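Local coordinates for phosphate-binding protein pstS 2 (Streptococcus pneumoniae, PDB 4H1X) that probably captures phosphate outside the membrane as the solute-binding component of the PstSACB ABC transporter, which imports phosphate, at residues A[104-109]-A[226-231]; A[159-164]-A[187-192]. All coordinates share one frame; numbering follows the deposited sequence.

Interaction 1. Residues A[104-109]-A[226-231]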
loop_
_atom_site.group_PDB
_atom_site.type_symbol
_atom_site.label_atom_id
_atom_site.label_comp_id
_atom_site.label_asym_id
_atom_site.label_seq_id
_atom_site.Cartn_x
_atom_site.Cartn_y
_atom_site.Cartn_z
ATOM N N ARG A 104 4.869 3.086 0.248
ATOM C CA ARG A 104 4.450 3.165 1.629
ATOM C C ARG A 104 4.665 1.817 2.283
ATOM O O ARG A 104 4.556 0.773 1.616
ATOM C CB ARG A 104 2.972 3.594 1.744
ATOM C CG ARG A 104 2.037 2.692 0.942
ATOM C CD ARG A 104 0.588 2.932 1.238
ATOM N NE ARG A 104 -0.249 2.106 0.374
ATOM C CZ ARG A 104 -1.556 1.958 0.523
ATOM N NH1 ARG A 104 -2.194 2.579 1.508
ATOM N NH2 ARG A 104 -2.234 1.165 -0.291
ATOM N N PRO A 105 4.915 1.815 3.600
ATOM C CA PRO A 105 5.061 0.532 4.289
ATOM C C PRO A 105 3.710 -0.039 4.688
ATOM O O PRO A 105 2.753 0.722 4.942
ATOM C CB PRO A 105 5.870 0.910 5.534
ATOM C CG PRO A 105 5.414 2.327 5.857
ATOM C CD PRO A 105 5.093 2.967 4.521
ATOM N N PHE A 106 3.636 -1.376 4.768
ATOM C CA PHE A 106 2.522 -2.065 5.393
ATOM C C PHE A 106 3.056 -2.535 6.731
ATOM O O PHE A 106 3.859 -3.482 6.790
ATOM C CB PHE A 106 1.976 -3.221 4.564
ATOM C CG PHE A 106 1.118 -2.887 3.365
ATOM C CD1 PHE A 106 0.883 -1.560 2.999
ATOM C CD2 PHE A 106 0.474 -3.896 2.653
ATOM C CE1 PHE A 106 0.033 -1.253 1.924
ATOM C CE2 PHE A 106 -0.371 -3.585 1.576
ATOM C CZ PHE A 106 -0.560 -2.267 1.203
ATOM N N ASN A 107 2.754 -1.756 7.770
ATOM C CA ASN A 107 3.191 -2.052 9.119
ATOM C C ASN A 107 2.150 -2.834 9.893
ATOM O O ASN A 107 0.947 -2.579 9.777
ATOM C CB ASN A 107 3.463 -0.741 9.881
ATOM C CG ASN A 107 4.739 -0.068 9.459
ATOM O OD1 ASN A 107 5.774 -0.709 9.286
ATOM N ND2 ASN A 107 4.691 1.228 9.275
ATOM N N ILE A 108 2.647 -3.720 10.736
ATOM C CA ILE A 108 1.901 -4.396 11.793
ATOM C C ILE A 108 2.436 -3.786 13.099
ATOM O O ILE A 108 3.622 -3.396 13.173
ATOM C CB ILE A 108 1.991 -5.937 11.766
ATOM C CG1 ILE A 108 3.467 -6.429 11.883
ATOM C CG2 ILE A 108 1.263 -6.488 10.541
ATOM C CD1 ILE A 108 3.648 -7.857 12.174
ATOM N N VAL A 109 1.557 -3.610 14.080
ATOM C CA VAL A 109 1.925 -3.004 15.350
ATOM C C VAL A 109 1.403 -3.895 16.466
ATOM O O VAL A 109 0.356 -4.514 16.305
ATOM C CB VAL A 109 1.438 -1.537 15.518
ATOM C CG1 VAL A 109 1.913 -0.651 14.366
ATOM C CG2 VAL A 109 -0.079 -1.452 15.639
ATOM N N ALA A 226 7.583 -3.469 9.409
ATOM C CA ALA A 226 7.095 -3.448 8.017
ATOM C C ALA A 226 7.118 -4.863 7.432
ATOM O O ALA A 226 8.194 -5.424 7.206
ATOM C CB ALA A 226 7.930 -2.495 7.169
ATOM N N ILE A 227 5.934 -5.439 7.197
ATOM C CA ILE A 227 5.788 -6.789 6.635
ATOM C C ILE A 227 5.857 -6.735 5.100
ATOM O O ILE A 227 6.053 -7.755 4.463
ATOM C CB ILE A 227 4.502 -7.501 7.121
ATOM C CG1 ILE A 227 3.216 -6.793 6.649
ATOM C CG2 ILE A 227 4.541 -7.698 8.629
ATOM C CD1 ILE A 227 1.863 -7.637 6.770
ATOM N N ALA A 228 5.691 -5.556 4.517
ATOM C CA ALA A 228 5.739 -5.377 3.067
ATOM C C ALA A 228 5.910 -3.920 2.716
ATOM O O ALA A 228 5.542 -3.036 3.508
ATOM C CB ALA A 228 4.448 -5.891 2.424
ATOM N N LEU A 229 6.418 -3.673 1.506
ATOM C CA LEU A 229 6.493 -2.338 0.922
ATOM C C LEU A 229 5.578 -2.338 -0.269
ATOM O O LEU A 229 5.593 -3.275 -1.082
ATOM C CB LEU A 229 7.919 -1.921 0.533
ATOM C CG LEU A 229 8.955 -1.884 1.656
ATOM C CD1 LEU A 229 10.303 -1.470 1.093
ATOM C CD2 LEU A 229 8.537 -0.939 2.768
ATOM N N ASP A 230 4.718 -1.338 -0.326
ATOM C CA ASP A 230 3.759 -1.229 -1.401
ATOM C C ASP A 230 4.139 -0.048 -2.257
ATOM O O ASP A 230 4.001 1.087 -1.813
ATOM C CB ASP A 230 2.336 -1.074 -0.829
ATOM C CG ASP A 230 1.266 -0.868 -1.887
ATOM O OD1 ASP A 230 1.241 -1.651 -2.881
ATOM O OD2 ASP A 230 0.475 0.090 -1.747
ATOM N N GLY A 231 4.670 -0.323 -3.443
ATOM C CA GLY A 231 5.029 0.743 -4.363
ATOM C C GLY A 231 3.805 1.105 -5.191
ATOM O O GLY A 231 2.872 0.295 -5.335
#
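D230 and R104 lie side by side on neighbouring antiparallel strands of the mixed sheet, with F106 packed next to them. These two strands, 103-110 and 223-236, probably run between the two lobes, as the connecting strands of periplasmic binding proteins do. R104 reaches the carboxylate edge-on: its extended chain from CG to NE carries the guanidinium alongside D230. In a salt bridge, R104 NE donates to D230 OD2 at 3.0 Å, and OD2 accepts through its anti lone pair, the one facing away from the other oxygen. NH2 of R104 adds a longer bond to the same D230 OD2, 3.3 Å and 33° out of the carboxylate plane. One oxygen thus takes both donors, which should stabilise its negative charge, while NH1 turns to the hydroxyl of S165. Arginine suits this place because one flat group can serve partners on different sides. D230 has CG anti to its backbone N (chi1 177°), which carries the carboxylate to the arginine and leaves CB against the ring of F106, an off-centre CH-pi contact 4.0 Å from the centroid. CE1 of F106 sits 3.6 Å above one face of the R104 guanidinium, offset toward its rim, and F139 meets the ring from outside the pair. Small A228 fits beside CB of F106. Next to it the register slips in a classic beta bulge, where I227 and A228 both face F106. At the bulge, I227 turns its CG2 to I108, the two side chains crossing at about a right angle, and both rest on M170 of helix 164-180. Here F106 N donates to A228 O at 2.8 Å and I227 N returns a bond to F106 O at 2.9 Å.

Interaction 2. Residues A[159-164]-A[187-192]; sequences SVVGST and DITSNG
V160 O receives the N-H of T189 at 2.7 Å, and in the next link of this parallel pairing G162 N donates to T189 O. Strands 155-162 and 183-190 are the two strands of a beta-alpha-beta unit whose crossover is helix 164-180. Their side chains alternate: V160 and I188 turn toward that helix and share M170, an apolar choice for the buried side, whereas V161 and T189 point the other way, lying alongside each other with V161 CG2 3.9 Å from T189 CB. The anti placement of V161 CG1 to its backbone N (chi1 175°) sends that methyl toward the amide of N191, while CG2 is left for the threonine. On the same side a water lies 2.7 Å from S159 OG and from T189 OG1, so short hydroxyl side chains suit the face where S159 and T189 share it. At the strand ends G162 adopts phi 149° and psi -140°, angles at which a CB would jam against the preceding carbonyl oxygen. G192 O makes a CA-H...O contact with G162 CA, 3.3 Å. In one of its two conformers T164 leans CG2 on S190 CB while its OG1 binds a citrate, probably from the crystallisation liquor. N191 has CG between its backbone N and carbonyl carbon (chi1 40°), which turns OD1 to the N-H of G192, the N-cap of helix 193-202, with G192 N 2.8 Å from N191 OD1.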
loop_
_atom_site.group_PDB
_atom_site.type_symbol
_atom_site.label_atom_id
_atom_site.label_comp_id
_atom_site.label_asym_id
_atom_site.label_seq_id
_atom_site.Cartn_x
_atom_site.Cartn_y
_atom_site.Cartn_z
ATOM N N SER A 159 -7.228 -11.322 16.938
ATOM C CA SER A 159 -7.950 -10.192 16.352
ATOM C C SER A 159 -6.925 -9.260 15.740
ATOM O O SER A 159 -6.023 -8.772 16.444
ATOM C CB SER A 159 -8.799 -9.477 17.399
ATOM O OG SER A 159 -9.418 -8.345 16.805
ATOM N N VAL A 160 -7.035 -9.038 14.432
ATOM C CA VAL A 160 -6.109 -8.177 13.679
ATOM C C VAL A 160 -6.945 -7.022 13.122
ATOM O O VAL A 160 -7.949 -7.264 12.451
ATOM C CB VAL A 160 -5.310 -8.947 12.588
ATOM C CG1 VAL A 160 -4.294 -8.013 11.938
ATOM C CG2 VAL A 160 -4.592 -10.174 13.177
ATOM N N VAL A 161 -6.606 -5.774 13.478
ATOM C CA VAL A 161 -7.452 -4.636 13.138
ATOM C C VAL A 161 -6.692 -3.498 12.499
ATOM O O VAL A 161 -5.605 -3.176 12.975
ATOM C CB VAL A 161 -8.122 -4.117 14.454
ATOM C CG1 VAL A 161 -8.943 -2.847 14.212
ATOM C CG2 VAL A 161 -8.970 -5.214 15.135
ATOM N N GLY A 162 -7.309 -2.818 11.520
ATOM C CA GLY A 162 -6.676 -1.616 10.997
ATOM C C GLY A 162 -6.901 -1.267 9.551
ATOM O O GLY A 162 -7.974 -1.522 8.992
ATOM N N SER A 163 -5.830 -0.794 8.920
ATOM C CA SER A 163 -5.843 -0.279 7.545
ATOM C C SER A 163 -6.475 -1.233 6.542
ATOM O O SER A 163 -6.095 -2.404 6.468
ATOM C CB SER A 163 -4.425 0.042 7.091
ATOM O OG SER A 163 -4.436 0.452 5.738
ATOM N N THR A 164 -7.406 -0.702 5.715
ATOM C CA THR A 164 -8.070 -1.489 4.674
ATOM C C THR A 164 -7.031 -1.947 3.644
ATOM O O THR A 164 -7.174 -3.009 3.038
ATOM C CB THR A 164 -9.173 -0.663 3.993
ATOM O OG1 THR A 164 -8.598 0.490 3.367
ATOM C CG2 THR A 164 -10.290 -0.260 4.953
ATOM N N ASP A 187 -9.616 -13.213 13.089
ATOM C CA ASP A 187 -10.588 -12.211 12.659
ATOM C C ASP A 187 -9.816 -10.985 12.177
ATOM O O ASP A 187 -8.911 -10.502 12.883
ATOM C CB ASP A 187 -11.512 -11.792 13.813
ATOM C CG ASP A 187 -12.567 -12.776 14.298
ATOM O OD1 ASP A 187 -12.606 -13.911 13.783
ATOM O OD2 ASP A 187 -13.350 -12.406 15.190
ATOM N N ILE A 188 -10.142 -10.493 10.995
ATOM C CA ILE A 188 -9.449 -9.325 10.487
ATOM C C ILE A 188 -10.480 -8.224 10.319
ATOM O O ILE A 188 -11.406 -8.380 9.517
ATOM C CB ILE A 188 -8.710 -9.651 9.167
ATOM C CG1 ILE A 188 -7.652 -10.768 9.391
ATOM C CG2 ILE A 188 -8.103 -8.364 8.580
ATOM C CD1 ILE A 188 -7.159 -11.490 8.159
ATOM N N THR A 189 -10.299 -7.114 11.035
ATOM C CA THR A 189 -11.221 -5.996 10.962
ATOM C C THR A 189 -10.589 -4.863 10.195
ATOM O O THR A 189 -9.522 -4.371 10.588
ATOM C CB THR A 189 -11.637 -5.557 12.368
ATOM O OG1 THR A 189 -12.282 -6.645 13.025
ATOM C CG2 THR A 189 -12.561 -4.338 12.346
ATOM N N SER A 190 -11.243 -4.451 9.104
ATOM C CA SER A 190 -10.800 -3.331 8.291
ATOM C C SER A 190 -11.531 -2.076 8.733
ATOM O O SER A 190 -12.763 -2.054 8.732
ATOM C CB SER A 190 -11.102 -3.586 6.816
ATOM O OG SER A 190 -10.457 -4.755 6.358
ATOM N N ASN A 191 -10.788 -1.047 9.122
ATOM C CA ASN A 191 -11.396 0.239 9.471
ATOM C C ASN A 191 -10.439 1.363 9.027
ATOM O O ASN A 191 -10.733 2.071 8.059
ATOM C CB ASN A 191 -11.829 0.311 10.946
ATOM C CG ASN A 191 -10.900 -0.314 11.967
ATOM O OD1 ASN A 191 -9.681 -0.399 11.776
ATOM N ND2 ASN A 191 -11.459 -0.723 13.089
ATOM N N GLY A 192 -9.273 1.441 9.652
ATOM C CA GLY A 192 -8.261 2.443 9.317
ATOM C C GLY A 192 -7.077 2.321 10.232
ATOM O O GLY A 192 -7.180 1.675 11.281
HETATM O O HOH W 1 -10.876 -8.399 14.527
#

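How the interactions relate
Interactions 1 and 2 belong to the same mixed sheet, their centres 14 Å apart and their nearest atoms about 5 Å apart without touching. Strand 207-210 bridges them, running antiparallel to 103-110 and parallel to 155-162. Along the chain, 104-109 comes first, both segments of interaction 2 follow, and 226-231 comes last, so interaction 1 joins distant parts of the sequence and interaction 2 a local crossover unit. Helix 164-180 packs against both through M170. R104 and T164 each lie close to the bound citrate, consistent with a ligand pocket where the interlobe strands meet the strand ends of one lobe.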